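Local structure of organic hydroperoxide resistance protein (1USP) at residues G63-R68 / E111-A116; Q48-G53 / A81-Q86. The protein probably reduces organic hydroperoxides with a thiol-based redox site and so protects the cell from them. One frame throughout, in Å; residues are numbered along the deposited sequence.

Interaction 1: residues G63-R68 / E111-A116; sequences GVVSRR and EGLMHA
V65 packs on A116 where two helices of the OsmC/Ohr fold meet. One is the last turn and a half of helix 46-68, the long helix of the fold. The other is the middle of helix 107-120. The contact is small and formed by apolar side chains, with 118 Å² buried. A single valine faces the other helix and sets its two methyls against one alanine methyl. CG2 of V65 is 3.7 Å from CB of A116, and CG1 of V65 is 3.9 Å from the same CB. The alanine methyl therefore meets both branches of the valine fork. The rotamer accounts for this: CG1 of V65 lies trans to the backbone N (chi1 162°), while CG2 sits trans to the carbonyl carbon. The alpha carbons of V65 and A116 come within 6.8 Å, and the A116 side chain is a single methyl.

L113, one turn before A116, is a looser neighbour. Its CB does not aim at V65, but its end reaches closer. The leucine also touches L62 of helix 46-68, as well as F102 and L105 in the loop before helix 107-120. V120, further along helix 107-120, touches V64 and R68, so the contact between the helices runs on past A116. At the L113 side the nearest atoms are V65 CG1 and L113 CD2, 4.4 Å apart.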
# COMPACT_ATOMS: atom_id res chain seq x y z
N GLY A 63 0.06 11.62 -14.50
CA GLY A 63 -1.14 12.13 -15.13
C GLY A 63 -1.41 13.56 -14.72
O GLY A 63 -1.70 14.41 -15.56
N VAL A 64 -1.28 13.82 -13.42
CA VAL A 64 -1.49 15.14 -12.84
C VAL A 64 -0.46 16.13 -13.39
O VAL A 64 -0.81 17.25 -13.73
CB VAL A 64 -1.39 15.12 -11.30
CG1 VAL A 64 -1.32 16.54 -10.73
CG2 VAL A 64 -2.58 14.38 -10.70
N VAL A 65 0.79 15.69 -13.48
CA VAL A 65 1.89 16.54 -13.91
C VAL A 65 1.75 16.93 -15.38
O VAL A 65 2.02 18.07 -15.74
CB VAL A 65 3.26 15.87 -13.62
CG1 VAL A 65 4.39 16.49 -14.44
CG2 VAL A 65 3.58 15.94 -12.12
N SER A 66 1.31 16.00 -16.22
CA SER A 66 1.20 16.26 -17.66
C SER A 66 0.10 17.28 -17.96
O SER A 66 0.29 18.15 -18.80
CB SER A 66 0.94 14.96 -18.41
OG SER A 66 -0.20 14.30 -17.89
N ARG A 67 -1.02 17.17 -17.26
CA ARG A 67 -2.14 18.10 -17.44
C ARG A 67 -1.79 19.51 -16.98
O ARG A 67 -2.02 20.48 -17.70
CB ARG A 67 -3.38 17.62 -16.67
CG ARG A 67 -3.99 16.34 -17.21
CD ARG A 67 -5.36 16.02 -16.63
NE ARG A 67 -5.34 14.84 -15.77
CZ ARG A 67 -5.36 14.85 -14.43
NH1 ARG A 67 -5.40 15.99 -13.74
NH2 ARG A 67 -5.34 13.69 -13.77
N ARG A 68 -1.22 19.60 -15.78
CA ARG A 68 -0.85 20.88 -15.18
C ARG A 68 0.26 21.58 -15.97
O ARG A 68 0.25 22.81 -16.08
CB ARG A 68 -0.45 20.69 -13.71
CG ARG A 68 -1.60 20.24 -12.79
CD ARG A 68 -1.66 20.93 -11.42
NE ARG A 68 -0.84 20.26 -10.40
CZ ARG A 68 -1.30 19.71 -9.26
NH1 ARG A 68 -2.60 19.69 -8.97
NH2 ARG A 68 -0.45 19.15 -8.41
N GLU A 111 13.97 12.09 -15.88
CA GLU A 111 14.36 12.40 -14.51
C GLU A 111 13.50 13.54 -13.99
O GLU A 111 12.99 13.45 -12.89
CB GLU A 111 15.84 12.71 -14.41
CG GLU A 111 16.72 11.47 -14.57
CD GLU A 111 18.20 11.80 -14.52
OE1 GLU A 111 18.55 12.99 -14.56
OE2 GLU A 111 19.01 10.86 -14.45
N GLY A 112 13.29 14.58 -14.80
CA GLY A 112 12.32 15.62 -14.51
C GLY A 112 10.96 15.10 -14.06
O GLY A 112 10.41 15.55 -13.05
N LEU A 113 10.43 14.15 -14.81
CA LEU A 113 9.11 13.60 -14.51
C LEU A 113 9.08 12.84 -13.19
O LEU A 113 8.12 12.92 -12.47
CB LEU A 113 8.69 12.64 -15.62
CG LEU A 113 8.45 13.32 -16.96
CD1 LEU A 113 8.18 12.27 -17.99
CD2 LEU A 113 7.29 14.30 -16.84
N MSE A 114 10.15 12.10 -12.89
CA MSE A 114 10.22 11.32 -11.66
C MSE A 114 10.19 12.25 -10.46
O MSE A 114 9.57 11.94 -9.45
CB MSE A 114 11.50 10.47 -11.61
CG MSE A 114 11.55 9.27 -12.57
SE MSE A 114 10.10 8.00 -12.37
CE MSE A 114 10.82 7.02 -10.82
N HIS A 115 10.86 13.39 -10.54
CA HIS A 115 10.89 14.31 -9.41
C HIS A 115 9.54 15.01 -9.23
O HIS A 115 9.06 15.17 -8.11
CB HIS A 115 12.02 15.33 -9.58
CG HIS A 115 13.38 14.74 -9.38
ND1 HIS A 115 14.00 14.72 -8.15
CD2 HIS A 115 14.23 14.13 -10.24
CE1 HIS A 115 15.19 14.17 -8.27
NE2 HIS A 115 15.35 13.79 -9.53
N ALA A 116 8.94 15.38 -10.35
CA ALA A 116 7.62 16.00 -10.37
C ALA A 116 6.54 15.10 -9.77
O ALA A 116 5.72 15.53 -8.96
CB ALA A 116 7.26 16.38 -11.81

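Interaction 2: residues Q48-G53 / A81-Q86; sequences QLFAAG and ARVGLQ
Helix segment 48-53 and strand segment 81-86 run nearly antiparallel, at 155° between their N-to-C directions. A51 and A81 are the nearest pair, with CA atoms 5.0 Å apart. This is helix-on-sheet packing in the OsmC/Ohr fold: the long helix 46-68 lies against strand 78-88, and the axes of the two short segments approach to 7.4 Å. All four touching residues are buried.

A51 and V83 both turn toward the other segment, and their side chains meet. CG2 of V83 sits 3.5 Å from both CA and CB of A51, close against the helix backbone. With V83 CG1 anti to the backbone N (chi1 -179°) and CG2 anti to the carbonyl carbon, CG2 reaches A51 while CG1 lies by the F50 ring. A81 approaches A51 at its carbonyl, with A81 CB 3.4 Å from A51 O. The F50 and V83 side chains cross at about a right angle. The ring also meets Y123 and packs edge-to-face on an aromatic residue of the other chain. A81 to L85 pair antiparallel with a strand of that chain, which continues the sheet across the dimer interface. V83 CG1 lies out of the F50 ring plane, whereas V83 CG2 meets the ring edge, 4.0 Å from F50 CD2.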
# COMPACT_ATOMS: atom_id res chain seq x y z
N GLN A 48 4.03 -6.26 -1.04
CA GLN A 48 3.61 -6.35 -2.42
C GLN A 48 2.44 -5.43 -2.74
O GLN A 48 2.39 -4.81 -3.81
CB GLN A 48 3.26 -7.79 -2.74
CG GLN A 48 3.23 -8.08 -4.19
CD GLN A 48 3.05 -9.56 -4.47
OE1 GLN A 48 1.95 -10.11 -4.26
NE2 GLN A 48 4.11 -10.21 -4.96
N LEU A 49 1.51 -5.30 -1.81
CA LEU A 49 0.38 -4.39 -2.00
C LEU A 49 0.89 -2.94 -2.02
O LEU A 49 0.47 -2.13 -2.84
CB LEU A 49 -0.70 -4.60 -0.93
CG LEU A 49 -1.60 -5.82 -1.20
CD1 LEU A 49 -2.30 -6.31 0.07
CD2 LEU A 49 -2.63 -5.47 -2.27
N PHE A 50 1.87 -2.65 -1.17
CA PHE A 50 2.46 -1.31 -1.13
C PHE A 50 3.15 -0.98 -2.46
O PHE A 50 3.02 0.13 -2.97
CB PHE A 50 3.42 -1.18 0.06
CG PHE A 50 3.75 0.25 0.41
CD1 PHE A 50 2.82 1.06 1.03
CD2 PHE A 50 4.97 0.80 0.07
CE1 PHE A 50 3.13 2.39 1.34
CE2 PHE A 50 5.30 2.12 0.37
CZ PHE A 50 4.38 2.92 0.99
N ALA A 51 3.85 -1.96 -3.01
CA ALA A 51 4.59 -1.81 -4.27
C ALA A 51 3.60 -1.53 -5.37
O ALA A 51 3.76 -0.58 -6.10
CB ALA A 51 5.38 -3.06 -4.57
N ALA A 52 2.53 -2.33 -5.43
CA ALA A 52 1.52 -2.16 -6.47
C ALA A 52 0.84 -0.81 -6.37
O ALA A 52 0.59 -0.16 -7.38
CB ALA A 52 0.52 -3.28 -6.40
N GLY A 53 0.55 -0.38 -5.14
CA GLY A 53 -0.11 0.89 -4.92
C GLY A 53 0.77 2.09 -5.20
O GLY A 53 0.33 3.08 -5.79
N ALA A 81 7.90 -0.26 -8.72
CA ALA A 81 8.24 -0.13 -7.30
C ALA A 81 8.82 -1.42 -6.73
O ALA A 81 8.27 -2.50 -6.94
CB ALA A 81 7.02 0.27 -6.52
N ARG A 82 9.93 -1.30 -6.00
CA ARG A 82 10.53 -2.38 -5.25
C ARG A 82 10.46 -2.02 -3.77
O ARG A 82 10.99 -1.00 -3.34
CB ARG A 82 11.98 -2.61 -5.70
CG ARG A 82 12.07 -3.22 -7.09
CD ARG A 82 13.50 -3.30 -7.69
NE ARG A 82 13.41 -3.41 -9.15
CZ ARG A 82 13.75 -2.47 -10.03
NH1 ARG A 82 14.28 -1.32 -9.66
NH2 ARG A 82 13.57 -2.72 -11.32
N VAL A 83 9.75 -2.84 -3.01
CA VAL A 83 9.48 -2.59 -1.61
C VAL A 83 10.02 -3.77 -0.79
O VAL A 83 9.52 -4.89 -0.91
CB VAL A 83 7.98 -2.45 -1.35
CG1 VAL A 83 7.71 -2.18 0.12
CG2 VAL A 83 7.40 -1.34 -2.22
N GLY A 84 11.03 -3.49 0.02
CA GLY A 84 11.66 -4.49 0.87
C GLY A 84 11.30 -4.30 2.32
O GLY A 84 11.13 -3.18 2.79
N LEU A 85 11.14 -5.42 3.02
CA LEU A 85 10.91 -5.42 4.45
C LEU A 85 12.25 -5.58 5.14
O LEU A 85 13.01 -6.51 4.85
CB LEU A 85 9.98 -6.57 4.84
CG LEU A 85 9.55 -6.59 6.30
CD1 LEU A 85 8.66 -5.39 6.61
CD2 LEU A 85 8.84 -7.89 6.64
N GLN A 86 12.54 -4.68 6.07
CA GLN A 86 13.77 -4.71 6.84
C GLN A 86 13.40 -4.82 8.31
O GLN A 86 12.41 -4.24 8.76
CB GLN A 86 14.59 -3.44 6.58
CG GLN A 86 15.18 -3.34 5.19
CD GLN A 86 16.14 -2.16 5.02
OE1 GLN A 86 16.33 -1.37 5.94
NE2 GLN A 86 16.74 -2.04 3.83

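Both interactions use helix 46-68, at different ends. Interaction 2 seats its N-terminal part on strand 78-88, and interaction 1 packs its C-terminal end on helix 107-120. Their centres are about 22 Å apart, and the nearest atoms are about 8 Å apart, so they do not touch. Interaction 2 is buried beside the dimer interface, and its centre is about 6 Å from the centre of the chain. Interaction 1 is partly buried, with its centre about 16 Å from the chain centre. Between them on the same helix lies C57, seen in a disulfide with C121, just after helix 107-120. This pair is probably the redox site, as in related Ohr proteins.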